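Histidine kinase (Methanosarcina mazei, PDB 3LI8) is probably a membrane-bound sensor kinase that uses ATP to phosphorylate a protein histidine, this chain being its double Cache sensor region. Local coordinates at residues D137-P142 / F149-D154; G198-H203 / G211-S216. All coordinates share one frame; numbering follows the deposited sequence.

Contact 1. Residues D137-P142 / F149-D154; sequences DTLTEP and FMVSYD
Leu139 sets its CD1 methyl squarely on the ring of Tyr153, 3.7 Å from the ring centroid and only 8° off the normal, a CH-pi contact. With CG anti to the backbone N (chi1 171°), the leucine also brings CD1 to within 3.7 Å of Val151 CB, while CD2 leans over the CE1 and CZ side of the tyrosine. Met33 of helix 13-48 touches both Leu139 and Tyr153. Backbone bonds tie the antiparallel chains: Thr138 and Asp154 form a hydrogen-bonded pair, Thr138 N lying 2.8 Å from Asp154 O, and Thr140 N gives a further bond to Ser152 O. Beyond this the regular backbone pairing stops, and the Thr140 hydroxyl, OG1, accepts instead, 3.1 Å from Ser152 N. The threonine chi1 of 67° sets OG1 between the backbone N and the carbonyl carbon, and Thr140 OG1 donates to Glu141 O, 2.9 Å away and above the carbonyl plane. A valine here would probably leave Ser152 N without this acceptor and the turn into Glu141 freer to shift. The packing stays close to the end, with Pro142 CB 3.7 Å from Phe149 CE1 and Val151 CG1 against the proline CA. The looser side is polar and partly exposed: Asp137 hardly meets the other chain and instead pairs with Arg41 and Ser155, and the Glu141 carboxylate is bonded through OE1 to the hydroxyls of Thr197 and Ser195. Ethanediol near Thr140 and sulfate near Ser152, both probably from the crystallisation liquor, may mark a pocket beside this pairing. Such a short strand laid antiparallel on the long strand 148-159 belongs to the PAS-like antiparallel sheet of a Cache domain.

Contact 2. Residues G198-H203 / G211-S216; sequences GIFLSH and GEKSLS
Phe200 turns its CG beside the backbone N (chi1 -75°) and Lys213 extends CG opposite its own N (chi1 178°), which lays the ring and the aliphatic part of the lysine side by side, Phe200 CE2 4.0 Å from Lys213 CG. Phe200 CD2 also lies 3.3 Å from Lys213 O, while CZ reaches Leu215 CD2, the two side chains crossing at about a right angle. Phe192 and Trp209 meet the ring too, and the lysine ammonium makes a cation-pi contact with Phe218. Three backbone bonds join the segments. Phe200 gives its N-H to Lys213 O at 3.2 Å and receives Gly211 N at its own O at 2.9 Å; Leu215 N approaches Gly198 O from above the carbonyl plane, 2.8 Å away. Gly198 has positive phi, and a CB there would crowd Ser214 OG, which accepts from Ser216 N in an ST turn and also bonds to Thr197 O. Ile199 CG2 rests on Gly211 CA at 3.6 Å. All three polar bonds across the contact run backbone to backbone, so the side chains add apolar packing rather than polar bonds across it, and the main-chain path, with Gly198 at positive phi, probably sets the loop's shape.

Overall arrangement
From the N terminus the chain runs through the long helix 13-48 and into the seven-stranded sheet, where contact 1 closes a short loop: 149-154 returns against 137-142 by way of strand 143-145. The chain continues through strand 162-172 and helix 174-180 to strand 190-194, an outermost strand of the four-stranded sheet. Contact 2 then closes the loop between 198-203 and 211-216 ahead of helix 221-231. The two closures lie in series, neither nesting nor crossing, with centres about 15 Å apart. They nevertheless touch: Phe149 CE1 lies 3.3 Å from Gly211 CA, and Pro142 packs on Leu201, so together they join the two sheet-bearing halves of the sensor.

Contact 1. Residues D137-P142 / F149-D154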
loop_
_atom_site.group_PDB
_atom_site.type_symbol
_atom_site.label_atom_id
_atom_site.label_comp_id
_atom_site.label_asym_id
_atom_site.label_seq_id
_atom_site.Cartn_x
_atom_site.Cartn_y
_atom_site.Cartn_z
ATOM N N ASP A 137 -12.627 2.521 3.276
ATOM C CA ASP A 137 -11.585 2.106 2.303
ATOM C C ASP A 137 -10.319 1.973 3.105
ATOM O O ASP A 137 -10.046 2.828 3.974
ATOM C CB ASP A 137 -11.446 3.155 1.182
ATOM C CG ASP A 137 -12.764 3.371 0.465
ATOM O OD1 ASP A 137 -13.308 2.371 -0.059
ATOM O OD2 ASP A 137 -13.336 4.520 0.478
ATOM N N THR A 138 -9.573 0.887 2.860
ATOM C CA THR A 138 -8.377 0.537 3.641
ATOM C C THR A 138 -7.148 0.406 2.732
ATOM O O THR A 138 -7.282 0.046 1.569
ATOM C CB THR A 138 -8.679 -0.796 4.329
ATOM O OG1 THR A 138 -9.784 -0.602 5.212
ATOM C CG2 THR A 138 -7.480 -1.309 5.164
ATOM N N LEU A 139 -5.962 0.722 3.267
ATOM C CA LEU A 139 -4.678 0.500 2.582
ATOM C C LEU A 139 -3.862 -0.247 3.642
ATOM O O LEU A 139 -3.616 0.261 4.753
ATOM C CB LEU A 139 -4.013 1.837 2.242
ATOM C CG LEU A 139 -2.592 1.711 1.734
ATOM C CD1 LEU A 139 -2.482 0.604 0.643
ATOM C CD2 LEU A 139 -2.011 3.034 1.134
ATOM N N THR A 140 -3.485 -1.495 3.371
ATOM C CA THR A 140 -2.673 -2.226 4.376
ATOM C C THR A 140 -1.265 -1.661 4.449
ATOM O O THR A 140 -0.779 -0.976 3.551
ATOM C CB THR A 140 -2.520 -3.734 3.993
ATOM O OG1 THR A 140 -1.742 -3.841 2.811
ATOM C CG2 THR A 140 -3.899 -4.320 3.709
ATOM N N GLU A 141 -0.602 -1.970 5.557
ATOM C CA GLU A 141 0.828 -1.844 5.629
ATOM C C GLU A 141 1.439 -2.822 4.587
ATOM O O GLU A 141 0.789 -3.776 4.199
ATOM C CB GLU A 141 1.265 -2.165 7.052
ATOM C CG GLU A 141 0.898 -1.010 7.986
ATOM C CD GLU A 141 1.709 0.242 7.657
ATOM O OE1 GLU A 141 2.886 0.301 8.062
ATOM O OE2 GLU A 141 1.192 1.157 6.961
ATOM N N PRO A 142 2.640 -2.528 4.089
ATOM C CA PRO A 142 3.267 -3.362 3.074
ATOM C C PRO A 142 3.627 -4.754 3.624
ATOM O O PRO A 142 3.850 -4.963 4.854
ATOM C CB PRO A 142 4.493 -2.565 2.668
ATOM C CG PRO A 142 4.899 -1.877 3.958
ATOM C CD PRO A 142 3.534 -1.433 4.527
ATOM N N PHE A 149 6.628 -8.091 -2.819
ATOM C CA PHE A 149 6.446 -6.994 -1.809
ATOM C C PHE A 149 5.326 -6.119 -2.349
ATOM O O PHE A 149 5.385 -5.699 -3.501
ATOM C CB PHE A 149 7.717 -6.179 -1.759
ATOM C CG PHE A 149 7.741 -5.174 -0.625
ATOM C CD1 PHE A 149 7.322 -5.508 0.635
ATOM C CD2 PHE A 149 8.250 -3.885 -0.899
ATOM C CE1 PHE A 149 7.429 -4.520 1.667
ATOM C CE2 PHE A 149 8.335 -2.930 0.091
ATOM C CZ PHE A 149 7.893 -3.255 1.358
HETATM N N MSE A 150 4.306 -5.881 -1.521
HETATM C CA MSE A 150 3.113 -5.196 -2.032
HETATM C C MSE A 150 2.310 -4.558 -0.922
HETATM O O MSE A 150 2.593 -4.736 0.282
HETATM C CB MSE A 150 2.218 -6.201 -2.758
HETATM C CG MSE A 150 1.784 -7.229 -1.799
HETATM SE SE MSE A 150 0.411 -8.595 -2.574
HETATM C CE MSE A 150 1.285 -8.915 -3.892
ATOM N N VAL A 151 1.343 -3.708 -1.327
ATOM C CA VAL A 151 0.294 -3.278 -0.356
ATOM C C VAL A 151 -1.033 -3.641 -1.058
ATOM O O VAL A 151 -1.040 -3.859 -2.306
ATOM C CB VAL A 151 0.270 -1.760 -0.105
ATOM C CG1 VAL A 151 1.430 -1.334 0.825
ATOM C CG2 VAL A 151 0.308 -0.993 -1.452
ATOM N N SER A 152 -2.112 -3.633 -0.295
ATOM C CA SER A 152 -3.480 -3.987 -0.789
ATOM C C SER A 152 -4.400 -2.821 -0.442
ATOM O O SER A 152 -4.379 -2.343 0.700
ATOM C CB SER A 152 -3.993 -5.262 -0.074
ATOM O OG SER A 152 -3.090 -6.367 -0.314
ATOM N N TYR A 153 -5.158 -2.401 -1.438
ATOM C CA TYR A 153 -6.198 -1.364 -1.295
ATOM C C TYR A 153 -7.494 -2.144 -1.291
ATOM O O TYR A 153 -7.724 -2.943 -2.197
ATOM C CB TYR A 153 -6.218 -0.499 -2.526
ATOM C CG TYR A 153 -5.014 0.455 -2.633
ATOM C CD1 TYR A 153 -5.098 1.792 -2.183
ATOM C CD2 TYR A 153 -3.792 0.013 -3.163
ATOM C CE1 TYR A 153 -3.986 2.630 -2.285
ATOM C CE2 TYR A 153 -2.662 0.856 -3.212
ATOM C CZ TYR A 153 -2.799 2.146 -2.772
ATOM O OH TYR A 153 -1.705 2.952 -2.910
ATOM N N ASP A 154 -8.363 -1.938 -0.304
ATOM C CA ASP A 154 -9.615 -2.745 -0.264
ATOM C C ASP A 154 -10.757 -1.826 0.117
ATOM O O ASP A 154 -10.624 -1.067 1.075
ATOM C CB ASP A 154 -9.506 -3.872 0.789
ATOM C CG ASP A 154 -8.360 -4.793 0.484
ATOM O OD1 ASP A 154 -8.547 -5.652 -0.401
ATOM O OD2 ASP A 154 -7.237 -4.562 1.005
#

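Contact 2. Residues G198-H203 / G211-S216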
loop_
_atom_site.group_PDB
_atom_site.type_symbol
_atom_site.label_atom_id
_atom_site.label_comp_id
_atom_site.label_asym_id
_atom_site.label_seq_id
_atom_site.Cartn_x
_atom_site.Cartn_y
_atom_site.Cartn_z
ATOM N N GLY A 198 6.159 3.050 9.619
ATOM C CA GLY A 198 7.589 3.375 9.436
ATOM C C GLY A 198 8.437 2.257 8.831
ATOM O O GLY A 198 9.676 2.265 8.872
ATOM N N ILE A 199 7.773 1.292 8.236
ATOM C CA ILE A 199 8.530 0.226 7.529
ATOM C C ILE A 199 9.093 0.723 6.197
ATOM O O ILE A 199 8.367 1.361 5.417
ATOM C CB ILE A 199 7.563 -0.914 7.171
ATOM C CG1 ILE A 199 6.921 -1.506 8.433
ATOM C CG2 ILE A 199 8.312 -2.038 6.310
ATOM C CD1 ILE A 199 5.682 -2.452 8.137
ATOM N N PHE A 200 10.351 0.386 5.869
ATOM C CA PHE A 200 11.008 0.880 4.690
ATOM C C PHE A 200 10.315 0.302 3.499
ATOM O O PHE A 200 10.163 -0.900 3.432
ATOM C CB PHE A 200 12.529 0.436 4.619
ATOM C CG PHE A 200 13.382 1.209 5.576
ATOM C CD1 PHE A 200 13.892 2.439 5.220
ATOM C CD2 PHE A 200 13.651 0.698 6.838
ATOM C CE1 PHE A 200 14.674 3.182 6.128
ATOM C CE2 PHE A 200 14.414 1.452 7.766
ATOM C CZ PHE A 200 14.899 2.675 7.394
ATOM N N LEU A 201 9.970 1.152 2.538
ATOM C CA LEU A 201 9.517 0.632 1.231
ATOM C C LEU A 201 10.676 0.594 0.237
ATOM O O LEU A 201 10.522 0.113 -0.911
ATOM C CB LEU A 201 8.418 1.571 0.676
ATOM C CG LEU A 201 7.229 1.743 1.672
ATOM C CD1 LEU A 201 6.125 2.567 1.084
ATOM C CD2 LEU A 201 6.645 0.397 2.112
ATOM N N SER A 202 11.788 1.253 0.602
ATOM C CA SER A 202 12.928 1.442 -0.338
ATOM C C SER A 202 14.121 1.737 0.554
ATOM O O SER A 202 13.961 2.152 1.688
ATOM C CB SER A 202 12.726 2.603 -1.338
ATOM O OG SER A 202 12.645 3.882 -0.693
ATOM N N HIS A 203 15.322 1.448 0.061
ATOM C CA HIS A 203 16.539 2.036 0.715
ATOM C C HIS A 203 17.659 1.970 -0.335
ATOM O O HIS A 203 17.732 0.994 -1.051
ATOM C CB HIS A 203 16.907 1.268 1.945
ATOM C CG HIS A 203 17.894 1.997 2.800
ATOM N ND1 HIS A 203 19.255 2.017 2.520
ATOM C CD2 HIS A 203 17.715 2.787 3.884
ATOM C CE1 HIS A 203 19.869 2.763 3.424
ATOM N NE2 HIS A 203 18.962 3.229 4.269
ATOM N N GLY A 211 10.694 -3.744 3.658
ATOM C CA GLY A 211 9.660 -4.626 4.137
ATOM C C GLY A 211 10.009 -5.331 5.427
ATOM O O GLY A 211 9.172 -6.076 5.966
ATOM N N GLU A 212 11.215 -5.056 5.964
ATOM C CA GLU A 212 11.749 -5.844 7.087
ATOM C C GLU A 212 12.086 -5.037 8.361
ATOM O O GLU A 212 12.026 -5.586 9.476
ATOM C CB GLU A 212 12.952 -6.682 6.631
ATOM C CG GLU A 212 12.692 -7.751 5.549
ATOM C CD GLU A 212 11.799 -8.882 6.050
ATOM O OE1 GLU A 212 11.474 -8.901 7.254
ATOM O OE2 GLU A 212 11.386 -9.727 5.242
ATOM N N LYS A 213 12.439 -3.761 8.214
ATOM C CA LYS A 213 12.864 -2.956 9.369
ATOM C C LYS A 213 11.959 -1.728 9.395
ATOM O O LYS A 213 11.516 -1.299 8.340
ATOM C CB LYS A 213 14.317 -2.487 9.184
ATOM C CG LYS A 213 14.811 -1.583 10.351
ATOM C CD LYS A 213 16.282 -1.797 10.754
ATOM C CE LYS A 213 16.603 -1.054 12.109
ATOM N NZ LYS A 213 17.718 -1.672 13.005
ATOM N N SER A 214 11.679 -1.198 10.574
ATOM C CA SER A 214 10.942 0.039 10.710
ATOM C C SER A 214 11.823 1.136 11.328
ATOM O O SER A 214 12.814 0.849 12.036
ATOM C CB SER A 214 9.722 -0.176 11.601
ATOM O OG SER A 214 9.112 1.091 11.869
ATOM N N LEU A 215 11.497 2.395 11.043
ATOM C CA LEU A 215 12.145 3.504 11.742
ATOM C C LEU A 215 12.029 3.319 13.260
ATOM O O LEU A 215 12.914 3.718 14.010
ATOM C CB LEU A 215 11.498 4.832 11.322
ATOM C CG LEU A 215 11.839 5.251 9.889
ATOM C CD1 LEU A 215 11.100 6.536 9.486
ATOM C CD2 LEU A 215 13.294 5.494 9.743
ATOM N N SER A 216 10.922 2.753 13.718
ATOM C CA SER A 216 10.725 2.587 15.153
ATOM C C SER A 216 11.751 1.572 15.707
ATOM O O SER A 216 11.938 1.472 16.911
ATOM C CB SER A 216 9.277 2.193 15.473
ATOM O OG SER A 216 9.010 0.879 14.991
#